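Local structure of beta-fructofuranosidase (Arabidopsis thaliana, 2OXB) at residues 128-133 with 180-185; 317-322 with 326-331; 386-389 with 393-396; 513-516 with 520-523. The protein hydrolyses sucrose and 1-kestose, and less readily neokestose and levan, by cleaving terminal non-reducing beta-D-fructofuranoside residues, as a cell-wall invertase of glycosyl hydrolase family 32. The protein carries 1 engineered substitution. All blocks are in the same frame, centred on the assembly; numbering follows the deposited sequence.

Contact 1 of 4, residues 128-133 with 180-185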
loop_
_atom_site.group_PDB
_atom_site.type_symbol
_atom_site.label_atom_id
_atom_site.label_comp_id
_atom_site.label_asym_id
_atom_site.label_seq_id
_atom_site.Cartn_x
_atom_site.Cartn_y
_atom_site.Cartn_z
ATOM N N PRO A 128 29.438 8.065 0.974
ATOM C CA PRO A 128 28.253 7.868 1.823
ATOM C C PRO A 128 28.342 8.531 3.195
ATOM O O PRO A 128 29.423 8.614 3.771
ATOM C CB PRO A 128 28.188 6.352 1.953
ATOM C CG PRO A 128 29.641 6.003 2.063
ATOM C CD PRO A 128 30.230 6.820 0.920
ATOM N N LEU A 129 27.198 8.979 3.712
ATOM C CA LEU A 129 27.116 9.621 5.029
ATOM C C LEU A 129 27.070 8.563 6.133
ATOM O O LEU A 129 27.474 8.804 7.280
ATOM C CB LEU A 129 25.862 10.507 5.123
ATOM C CG LEU A 129 25.900 11.949 4.591
ATOM C CD1 LEU A 129 26.754 12.027 3.348
ATOM C CD2 LEU A 129 24.489 12.438 4.306
ATOM N N MET A 130 26.571 7.389 5.778
ATOM C CA MET A 130 26.469 6.299 6.730
ATOM C C MET A 130 26.846 4.995 6.056
ATOM O O MET A 130 26.387 4.695 4.962
ATOM C CB MET A 130 25.045 6.230 7.276
ATOM C CG MET A 130 24.650 7.474 8.041
ATOM S SD MET A 130 22.875 7.635 8.203
ATOM C CE MET A 130 22.570 9.090 7.192
ATOM N N ALA A 131 27.692 4.219 6.709
ATOM C CA ALA A 131 28.103 2.965 6.126
ATOM C C ALA A 131 28.461 1.936 7.180
ATOM O O ALA A 131 28.941 2.273 8.261
ATOM C CB ALA A 131 29.288 3.200 5.211
ATOM N N PRO A 132 28.211 0.658 6.882
ATOM C CA PRO A 132 28.533 -0.403 7.832
ATOM C C PRO A 132 30.045 -0.581 7.849
ATOM O O PRO A 132 30.665 -0.673 6.794
ATOM C CB PRO A 132 27.788 -1.605 7.262
ATOM C CG PRO A 132 27.854 -1.365 5.791
ATOM C CD PRO A 132 27.558 0.114 5.680
ATOM N N ASP A 133 30.637 -0.604 9.041
ATOM C CA ASP A 133 32.085 -0.755 9.169
ATOM C C ASP A 133 32.477 -1.716 10.291
ATOM O O ASP A 133 31.656 -2.513 10.745
ATOM C CB ASP A 133 32.737 0.605 9.417
ATOM C CG ASP A 133 32.139 1.320 10.603
ATOM O OD1 ASP A 133 31.650 0.616 11.512
ATOM O OD2 ASP A 133 32.167 2.573 10.636
ATOM N N LEU A 180 24.497 16.416 8.050
ATOM C CA LEU A 180 25.755 16.162 7.356
ATOM C C LEU A 180 26.572 15.131 8.133
ATOM O O LEU A 180 26.970 14.103 7.588
ATOM C CB LEU A 180 26.539 17.475 7.198
ATOM C CG LEU A 180 27.841 17.451 6.388
ATOM C CD1 LEU A 180 27.993 18.741 5.603
ATOM C CD2 LEU A 180 29.020 17.234 7.324
ATOM N N LYS A 181 26.825 15.418 9.405
ATOM C CA LYS A 181 27.568 14.503 10.264
ATOM C C LYS A 181 26.511 13.639 10.933
ATOM O O LYS A 181 25.667 14.149 11.674
ATOM C CB LYS A 181 28.337 15.279 11.334
ATOM C CG LYS A 181 29.158 16.442 10.799
ATOM C CD LYS A 181 29.602 17.384 11.922
ATOM C CE LYS A 181 30.365 18.589 11.377
ATOM N NZ LYS A 181 30.615 19.646 12.408
ATOM N N TRP A 182 26.537 12.340 10.664
ATOM C CA TRP A 182 25.548 11.467 11.263
ATOM C C TRP A 182 26.166 10.466 12.230
ATOM O O TRP A 182 26.997 9.629 11.859
ATOM C CB TRP A 182 24.745 10.748 10.179
ATOM C CG TRP A 182 24.011 11.679 9.256
ATOM C CD1 TRP A 182 24.562 12.488 8.316
ATOM C CD2 TRP A 182 22.595 11.892 9.184
ATOM N NE1 TRP A 182 23.584 13.192 7.658
ATOM C CE2 TRP A 182 22.365 12.846 8.174
ATOM C CE3 TRP A 182 21.499 11.372 9.878
ATOM C CZ2 TRP A 182 21.084 13.290 7.833
ATOM C CZ3 TRP A 182 20.221 11.815 9.540
ATOM C CH2 TRP A 182 20.027 12.765 8.527
ATOM N N GLU A 183 25.753 10.586 13.487
ATOM C CA GLU A 183 26.224 9.721 14.553
ATOM C C GLU A 183 25.318 8.498 14.610
ATOM O O GLU A 183 24.089 8.615 14.552
ATOM C CB GLU A 183 26.196 10.471 15.894
ATOM C CG GLU A 183 26.719 9.665 17.087
ATOM C CD GLU A 183 28.242 9.552 17.128
ATOM O OE1 GLU A 183 28.737 8.515 17.623
ATOM O OE2 GLU A 183 28.937 10.499 16.690
ATOM N N LYS A 184 25.939 7.327 14.712
ATOM C CA LYS A 184 25.218 6.060 14.776
ATOM C C LYS A 184 24.691 5.830 16.189
ATOM O O LYS A 184 25.450 5.519 17.106
ATOM C CB LYS A 184 26.151 4.916 14.356
ATOM C CG LYS A 184 25.498 3.547 14.250
ATOM C CD LYS A 184 25.362 2.864 15.605
ATOM C CE LYS A 184 24.755 1.482 15.454
ATOM N NZ LYS A 184 24.646 0.778 16.757
ATOM N N SER A 185 23.384 5.992 16.350
ATOM C CA SER A 185 22.731 5.810 17.635
ATOM C C SER A 185 22.879 4.356 18.113
ATOM O O SER A 185 22.522 3.418 17.391
ATOM C CB SER A 185 21.256 6.183 17.503
ATOM O OG SER A 185 20.718 6.641 18.733
#
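M130 starts with CG anti to its carbonyl carbon (chi1 -63°) and then bends at chi3 (-113°), and that bend turns the terminal methyl onto the indole of W182. The indole in turn has CG beside its backbone N (chi1 -60°), which lays one face under the methionine. M130 CE sits 3.7 Å from the centroid of the five-membered ring of W182, over the face but shifted toward the rim, in a CH-pi contact; its nearest ring atom is CD2. The sulfur follows at a slant: M130 SD is 4.8 Å from the same W182 centroid, giving a Met-aromatic contact carried more by the methyl than by the sulfur. L129 comes to the pyrrole side obliquely, with CD2 3.6 Å from W182 NE1 and CB 4.0 Å from W182 CD1. The backbone also takes part, since L129 CG lies 3.8 Å from L180 O. No hydrogen bond crosses between 128-133 and 180-185; the contact is packing, mostly apolar. Both L129 and M130 bond through their backbones to Q105, a classic beta bulge against strand 103-110. W182 begins strand 182-192, an outer strand of its sheet next to 168-176, and takes F179 edge-to-face. The bulged loop after strand 121-123 is thereby packed on the first residue of strand 182-192, joining what are probably successive propeller blades.

Contact 2 of 4, residues 317-322 with 326-331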
loop_
_atom_site.group_PDB
_atom_site.type_symbol
_atom_site.label_atom_id
_atom_site.label_comp_id
_atom_site.label_asym_id
_atom_site.label_seq_id
_atom_site.Cartn_x
_atom_site.Cartn_y
_atom_site.Cartn_z
ATOM N N LYS A 317 -4.961 7.658 1.272
ATOM C CA LYS A 317 -4.907 8.635 2.343
ATOM C C LYS A 317 -5.110 7.815 3.604
ATOM O O LYS A 317 -6.108 7.114 3.723
ATOM C CB LYS A 317 -6.031 9.665 2.210
ATOM C CG LYS A 317 -6.031 10.740 3.300
ATOM C CD LYS A 317 -7.348 11.537 3.370
ATOM C CE LYS A 317 -7.308 12.553 4.537
ATOM N NZ LYS A 317 -8.571 13.314 4.806
ATOM N N ILE A 318 -4.164 7.871 4.534
ATOM C CA ILE A 318 -4.297 7.112 5.774
ATOM C C ILE A 318 -4.439 8.017 7.003
ATOM O O ILE A 318 -4.220 9.231 6.936
ATOM C CB ILE A 318 -3.095 6.148 5.981
ATOM C CG1 ILE A 318 -1.757 6.883 5.841
ATOM C CG2 ILE A 318 -3.158 5.056 4.970
ATOM C CD1 ILE A 318 -1.203 7.403 7.144
ATOM N N TRP A 319 -4.824 7.418 8.125
ATOM C CA TRP A 319 -4.989 8.145 9.373
ATOM C C TRP A 319 -5.653 7.266 10.412
ATOM O O TRP A 319 -6.445 6.387 10.093
ATOM C CB TRP A 319 -5.824 9.401 9.154
ATOM C CG TRP A 319 -7.277 9.138 8.924
ATOM C CD1 TRP A 319 -8.263 9.146 9.852
ATOM C CD2 TRP A 319 -7.903 8.845 7.671
ATOM N NE1 TRP A 319 -9.473 8.883 9.258
ATOM C CE2 TRP A 319 -9.281 8.695 7.918
ATOM C CE3 TRP A 319 -7.431 8.695 6.366
ATOM C CZ2 TRP A 319 -10.196 8.405 6.910
ATOM C CZ3 TRP A 319 -8.339 8.403 5.362
ATOM C CH2 TRP A 319 -9.710 8.263 5.641
ATOM N N LEU A 320 -5.339 7.538 11.664
ATOM C CA LEU A 320 -5.854 6.776 12.779
ATOM C C LEU A 320 -7.378 6.719 12.912
ATOM O O LEU A 320 -8.059 7.729 12.768
ATOM C CB LEU A 320 -5.248 7.334 14.067
ATOM C CG LEU A 320 -4.527 6.305 14.932
ATOM C CD1 LEU A 320 -5.461 5.136 15.113
ATOM C CD2 LEU A 320 -3.215 5.851 14.262
ATOM N N ASP A 321 -7.910 5.532 13.192
ATOM C CA ASP A 321 -9.349 5.387 13.379
ATOM C C ASP A 321 -9.743 5.862 14.774
ATOM O O ASP A 321 -8.903 5.946 15.674
ATOM C CB ASP A 321 -9.798 3.928 13.218
ATOM C CG ASP A 321 -11.179 3.673 13.843
ATOM O OD1 ASP A 321 -11.274 2.886 14.807
ATOM O OD2 ASP A 321 -12.169 4.276 13.379
ATOM N N ARG A 322 -11.028 6.156 14.949
ATOM C CA ARG A 322 -11.558 6.616 16.234
ATOM C C ARG A 322 -11.139 5.705 17.386
ATOM O O ARG A 322 -10.709 6.198 18.424
ATOM C CB ARG A 322 -13.091 6.707 16.175
ATOM C CG ARG A 322 -13.775 7.014 17.511
ATOM C CD ARG A 322 -13.365 8.390 18.057
ATOM N NE ARG A 322 -13.836 8.608 19.430
ATOM C CZ ARG A 322 -13.742 9.763 20.084
ATOM N NH1 ARG A 322 -13.192 10.818 19.489
ATOM N NH2 ARG A 322 -14.198 9.867 21.327
ATOM N N GLN A 326 -6.005 1.183 14.780
ATOM C CA GLN A 326 -6.042 0.736 13.373
ATOM C C GLN A 326 -6.056 1.939 12.418
ATOM O O GLN A 326 -6.774 2.918 12.635
ATOM C CB GLN A 326 -7.278 -0.165 13.137
ATOM C CG GLN A 326 -7.752 -0.354 11.671
ATOM C CD GLN A 326 -9.031 -1.213 11.550
ATOM O OE1 GLN A 326 -9.653 -1.291 10.485
ATOM N NE2 GLN A 326 -9.412 -1.864 12.644
ATOM N N LEU A 327 -5.247 1.867 11.365
ATOM C CA LEU A 327 -5.177 2.947 10.386
ATOM C C LEU A 327 -6.297 2.855 9.355
ATOM O O LEU A 327 -6.671 1.764 8.910
ATOM C CB LEU A 327 -3.814 2.954 9.669
ATOM C CG LEU A 327 -2.583 3.446 10.445
ATOM C CD1 LEU A 327 -1.395 3.560 9.512
ATOM C CD2 LEU A 327 -2.873 4.808 11.073
ATOM N N ILE A 328 -6.846 4.005 8.986
ATOM C CA ILE A 328 -7.901 4.008 8.000
ATOM C C ILE A 328 -7.362 4.547 6.711
ATOM O O ILE A 328 -6.805 5.642 6.656
ATOM C CB ILE A 328 -9.094 4.852 8.414
ATOM C CG1 ILE A 328 -9.612 4.365 9.764
ATOM C CG2 ILE A 328 -10.183 4.733 7.342
ATOM C CD1 ILE A 328 -10.848 5.079 10.229
ATOM N N GLN A 329 -7.529 3.754 5.668
ATOM C CA GLN A 329 -7.058 4.133 4.359
ATOM C C GLN A 329 -8.206 4.271 3.378
ATOM O O GLN A 329 -9.165 3.495 3.419
ATOM C CB GLN A 329 -6.146 3.074 3.797
ATOM C CG GLN A 329 -5.016 2.642 4.640
ATOM C CD GLN A 329 -4.373 1.454 4.000
ATOM O OE1 GLN A 329 -3.934 1.524 2.846
ATOM N NE2 GLN A 329 -4.329 0.339 4.725
ATOM N N TRP A 330 -8.060 5.234 2.470
ATOM C CA TRP A 330 -9.045 5.501 1.419
ATOM C C TRP A 330 -8.439 6.310 0.266
ATOM O O TRP A 330 -7.975 7.434 0.466
ATOM C CB TRP A 330 -10.235 6.237 2.015
ATOM C CG TRP A 330 -11.317 6.617 1.041
ATOM C CD1 TRP A 330 -11.440 7.806 0.345
ATOM C CD2 TRP A 330 -12.498 5.867 0.759
ATOM N NE1 TRP A 330 -12.632 7.834 -0.326
ATOM C CE2 TRP A 330 -13.305 6.662 -0.089
ATOM C CE3 TRP A 330 -12.966 4.601 1.150
ATOM C CZ2 TRP A 330 -14.547 6.230 -0.556
ATOM C CZ3 TRP A 330 -14.205 4.171 0.685
ATOM C CH2 TRP A 330 -14.981 4.985 -0.153
ATOM N N PRO A 331 -8.453 5.745 -0.963
ATOM C CA PRO A 331 -7.903 6.405 -2.153
ATOM C C PRO A 331 -8.224 7.892 -2.245
ATOM O O PRO A 331 -9.284 8.335 -1.821
ATOM C CB PRO A 331 -8.504 5.597 -3.308
ATOM C CG PRO A 331 -9.719 4.967 -2.705
ATOM C CD PRO A 331 -9.230 4.560 -1.362
#
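W319 O accepts the shortest bond here, from I328 N at 2.7 Å, with a fairly straight N-H...O angle of 164°. Further along the hairpin, K317 and W330 exchange two backbone bonds: W330 N to K317 O at 3.0 Å, and K317 N to W330 O at 3.1 Å. The second of these reaches its acceptor from well above the carbonyl plane. K317 O is also approached by the CA of Q329 in a CA-H...O contact. Beside the turn, D321 N closes the hairpin on Q326 O at 2.9 Å, nearly in line with the C=O bond. The indole of W319 is folded back across the partner strand, its CG lying between the backbone N and the carbonyl carbon (chi1 73°). The carbonyl oxygen I328 O lies over one face of this ring, toward the rim. Over the same face, I328 CB stands 4.1 Å from the centroid of the six-membered ring of W319 in a CH-pi contact, and I328 CG2 is 3.7 Å from W319 CZ2. Beyond the ring's edge lies W330 CB. I328 CD1 packs against D321 CB. L320 and L327 meet through their CD2 methyls. D321 OD1 takes S323 N in the turn, and W330 makes a cation-pi contact with R476 of the C-terminal domain. The chemistry is divided accordingly: a few backbone bonds, some bent, join the strands; side chains over the faces, chiefly W319 with I328, add apolar packing; and K317 NZ on S211 OG and Q329 NE2 on Y269 O tie the hairpin, whose edge strand is 327-331, to its surroundings.

Contact 3 of 4, residues 386-389 with 393-396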
loop_
_atom_site.group_PDB
_atom_site.type_symbol
_atom_site.label_atom_id
_atom_site.label_comp_id
_atom_site.label_asym_id
_atom_site.label_seq_id
_atom_site.Cartn_x
_atom_site.Cartn_y
_atom_site.Cartn_z
ATOM N N PRO A 386 -13.565 -22.068 16.799
ATOM C CA PRO A 386 -12.319 -21.634 17.444
ATOM C C PRO A 386 -11.135 -21.362 16.511
ATOM O O PRO A 386 -10.709 -20.212 16.350
ATOM C CB PRO A 386 -12.036 -22.767 18.426
ATOM C CG PRO A 386 -13.411 -23.154 18.865
ATOM C CD PRO A 386 -14.213 -23.143 17.576
ATOM N N SER A 387 -10.620 -22.423 15.892
ATOM C CA SER A 387 -9.449 -22.339 14.999
ATOM C C SER A 387 -9.380 -21.130 14.057
ATOM O O SER A 387 -8.326 -20.502 13.908
ATOM C CB SER A 387 -9.323 -23.627 14.162
ATOM O OG SER A 387 -10.367 -23.761 13.208
ATOM N N TRP A 388 -10.507 -20.815 13.427
ATOM C CA TRP A 388 -10.604 -19.716 12.474
ATOM C C TRP A 388 -10.159 -18.360 13.030
ATOM O O TRP A 388 -10.983 -17.550 13.451
ATOM C CB TRP A 388 -12.043 -19.625 11.970
ATOM C CG TRP A 388 -12.534 -20.862 11.285
ATOM C CD1 TRP A 388 -11.859 -22.038 11.113
ATOM C CD2 TRP A 388 -13.808 -21.038 10.664
ATOM N NE1 TRP A 388 -12.635 -22.935 10.419
ATOM C CE2 TRP A 388 -13.838 -22.348 10.130
ATOM C CE3 TRP A 388 -14.929 -20.213 10.505
ATOM C CZ2 TRP A 388 -14.948 -22.854 9.445
ATOM C CZ3 TRP A 388 -16.034 -20.713 9.826
ATOM C CH2 TRP A 388 -16.034 -22.024 9.303
ATOM N N THR A 389 -8.852 -18.112 12.993
ATOM C CA THR A 389 -8.278 -16.871 13.507
ATOM C C THR A 389 -7.590 -16.038 12.423
ATOM O O THR A 389 -7.578 -14.815 12.484
ATOM C CB THR A 389 -7.243 -17.175 14.600
ATOM O OG1 THR A 389 -6.139 -17.867 14.007
ATOM C CG2 THR A 389 -7.852 -18.039 15.692
ATOM N N LEU A 393 -6.604 -17.452 5.853
ATOM C CA LEU A 393 -6.821 -18.887 6.010
ATOM C C LEU A 393 -8.272 -19.318 5.903
ATOM O O LEU A 393 -8.584 -20.388 5.359
ATOM C CB LEU A 393 -6.302 -19.354 7.367
ATOM C CG LEU A 393 -5.465 -20.632 7.412
ATOM C CD1 LEU A 393 -4.045 -20.297 6.956
ATOM C CD2 LEU A 393 -5.450 -21.183 8.833
ATOM N N ILE A 394 -9.167 -18.508 6.443
ATOM C CA ILE A 394 -10.563 -18.876 6.389
ATOM C C ILE A 394 -11.105 -18.724 4.979
ATOM O O ILE A 394 -11.877 -19.556 4.526
ATOM C CB ILE A 394 -11.422 -18.025 7.335
ATOM C CG1 ILE A 394 -10.679 -17.744 8.639
ATOM C CG2 ILE A 394 -12.704 -18.762 7.623
ATOM C CD1 ILE A 394 -10.165 -18.998 9.322
ATOM N N CYS A 395 -10.694 -17.660 4.297
ATOM C CA CYS A 395 -11.143 -17.390 2.948
ATOM C C CYS A 395 -10.618 -18.430 1.988
ATOM O O CYS A 395 -11.200 -18.673 0.950
ATOM C CB CYS A 395 -10.676 -16.012 2.503
ATOM S SG CYS A 395 -11.365 -14.616 3.445
ATOM N N SER A 396 -9.499 -19.039 2.340
ATOM C CA SER A 396 -8.896 -20.068 1.505
ATOM C C SER A 396 -9.479 -21.463 1.764
ATOM O O SER A 396 -9.513 -22.290 0.856
ATOM C CB SER A 396 -7.375 -20.100 1.722
ATOM O OG SER A 396 -6.724 -19.124 0.950
#
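The loop 386-389 runs past the short helix 391-397 with its closest backbone approach at W388 and I394, whose CA atoms are 6.1 Å apart. Neither segment gives the other a hydrogen bond; one isoleucine against one tryptophan makes nearly all of the contact. The two branches of I394 divide the work. CD1 of I394 reaches the root of the tryptophan and lies against W388 CB and CA. CG2, anti to the backbone N of I394, comes over one face of the indole toward its rim, 4.3 Å from the centroid of the six-membered ring of W388 and 27° off the ring normal. This is a CH-pi contact, and the two side chains cross at about a right angle. Within the loop, T389 OG1 makes a weak hydrogen bond to S387 O. Just ahead of 393-396, D390 OD1 accepts a bond from L393 N, tying the loop to the first turn of the helix. W388 also touches M398, just past the helix. One residue on from I394, C395 forms a disulfide with C444, so the helix is joined covalently to strand 439-446 of the C-terminal domain, while C395 and S396 pack on T460.

Contact 4 of 4, residues 513-516 with 520-523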
loop_
_atom_site.group_PDB
_atom_site.type_symbol
_atom_site.label_atom_id
_atom_site.label_comp_id
_atom_site.label_asym_id
_atom_site.label_seq_id
_atom_site.Cartn_x
_atom_site.Cartn_y
_atom_site.Cartn_z
ATOM N N ALA A 513 -23.176 -8.485 -8.875
ATOM C CA ALA A 513 -23.415 -8.326 -7.456
ATOM C C ALA A 513 -24.050 -9.633 -7.053
ATOM O O ALA A 513 -25.145 -9.951 -7.510
ATOM C CB ALA A 513 -24.355 -7.176 -7.206
ATOM N N PHE A 514 -23.363 -10.408 -6.218
ATOM C CA PHE A 514 -23.915 -11.695 -5.805
ATOM C C PHE A 514 -24.118 -11.915 -4.300
ATOM O O PHE A 514 -23.823 -11.056 -3.466
ATOM C CB PHE A 514 -23.073 -12.845 -6.384
ATOM C CG PHE A 514 -21.677 -12.926 -5.835
ATOM C CD1 PHE A 514 -20.884 -14.041 -6.089
ATOM C CD2 PHE A 514 -21.155 -11.902 -5.048
ATOM C CE1 PHE A 514 -19.596 -14.134 -5.561
ATOM C CE2 PHE A 514 -19.869 -11.987 -4.516
ATOM C CZ PHE A 514 -19.090 -13.104 -4.771
ATOM N N ASN A 515 -24.648 -13.092 -3.986
ATOM C CA ASN A 515 -24.947 -13.532 -2.631
ATOM C C ASN A 515 -25.369 -14.982 -2.796
ATOM O O ASN A 515 -26.535 -15.274 -3.030
ATOM C CB ASN A 515 -26.096 -12.703 -2.036
ATOM C CG ASN A 515 -26.717 -13.350 -0.806
ATOM O OD1 ASN A 515 -26.016 -13.796 0.114
ATOM N ND2 ASN A 515 -28.042 -13.393 -0.779
ATOM N N TYR A 516 -24.404 -15.886 -2.710
ATOM C CA TYR A 516 -24.678 -17.304 -2.860
ATOM C C TYR A 516 -24.901 -17.970 -1.507
ATOM O O TYR A 516 -24.969 -19.199 -1.415
ATOM C CB TYR A 516 -23.515 -17.979 -3.595
ATOM C CG TYR A 516 -23.481 -17.715 -5.086
ATOM C CD1 TYR A 516 -22.269 -17.618 -5.771
ATOM C CD2 TYR A 516 -24.658 -17.559 -5.811
ATOM C CE1 TYR A 516 -22.231 -17.360 -7.145
ATOM C CE2 TYR A 516 -24.635 -17.305 -7.178
ATOM C CZ TYR A 516 -23.423 -17.203 -7.842
ATOM O OH TYR A 516 -23.405 -16.915 -9.189
ATOM N N SER A 520 -30.880 -14.299 2.585
ATOM C CA SER A 520 -30.820 -13.295 1.526
ATOM C C SER A 520 -30.536 -11.898 2.105
ATOM O O SER A 520 -31.154 -11.488 3.089
ATOM C CB SER A 520 -32.160 -13.264 0.778
ATOM O OG SER A 520 -32.459 -14.518 0.178
ATOM N N VAL A 521 -29.606 -11.171 1.499
ATOM C CA VAL A 521 -29.284 -9.822 1.964
ATOM C C VAL A 521 -29.819 -8.792 0.978
ATOM O O VAL A 521 -30.168 -9.146 -0.145
ATOM C CB VAL A 521 -27.764 -9.619 2.117
ATOM C CG1 VAL A 521 -27.252 -10.412 3.313
ATOM C CG2 VAL A 521 -27.056 -10.063 0.848
ATOM N N ASP A 522 -29.877 -7.525 1.389
ATOM C CA ASP A 522 -30.389 -6.455 0.521
ATOM C C ASP A 522 -29.337 -5.432 0.065
ATOM O O ASP A 522 -28.365 -5.142 0.773
ATOM C CB ASP A 522 -31.544 -5.713 1.212
ATOM C CG ASP A 522 -32.872 -6.455 1.103
ATOM O OD1 ASP A 522 -33.268 -6.831 -0.024
ATOM O OD2 ASP A 522 -33.536 -6.650 2.138
ATOM N N VAL A 523 -29.540 -4.894 -1.133
ATOM C CA VAL A 523 -28.644 -3.887 -1.695
ATOM C C VAL A 523 -29.307 -2.538 -1.441
ATOM O O VAL A 523 -30.236 -2.153 -2.136
ATOM C CB VAL A 523 -28.442 -4.098 -3.226
ATOM C CG1 VAL A 523 -27.355 -3.164 -3.751
ATOM C CG2 VAL A 523 -28.046 -5.547 -3.496
#
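This is a van der Waals contact between a flat amide and a methyl, made between the end of strand 510-515 and the first part of strand 521-530. The two strands belong to different sheets of the C-terminal domain, and the backbones stay well apart: the closest CA pair, N515 and S520, is 7.2 Å. N515 bridges that gap. Its CG is anti to the backbone N (chi1 164°), which sends the carboxamide out toward the second strand. There V521 CG2 sits over the face of the amide, straight above its carbon, 3.7 Å from N515 CG, 3.8 Å from N515 ND2 and 3.9 Å from N515 OD1. That methyl takes the position between the backbone N and the carbonyl carbon of V521. The amide nitrogen also lies against the chain, with N515 ND2 3.6 Å from S520 CA. Its hydrogen bond goes to L351 O, which satisfies this buried donor and is consistent with the amide being held flat under the methyl. L351 also bonds the backbone of V521, so one residue of strand 344-351 holds both partners. F409 of strand 406-415 touches N515 and V521 alike. A chain that leaves one sheet, turns within a few residues and enters another fits a beta-arch, as in the beta-sandwich of the C-terminal domain in family 32 enzymes.

Along the chain the four contacts follow one another in series, none enclosing the next. Contacts 1 and 2 belong to the N-terminal propeller, with centres 34 Å apart: contact 1 lies at the periphery, whereas contact 2 is the hairpin 316-331 at the edge of the last propeller sheet. Contacts 3 and 4 lie in the C-terminal sandwich, 23 Å apart between centres, and each involves the sheet that includes strands 382-383, 439-446 and 510-515. Between centres, contact 2 stands 25 and 28 Å from them, and contacts 1 and 4 are 58 Å apart. Contact 2 is nearest the chain's centre, and with W330 meeting R476 it lies by the join of propeller and sandwich.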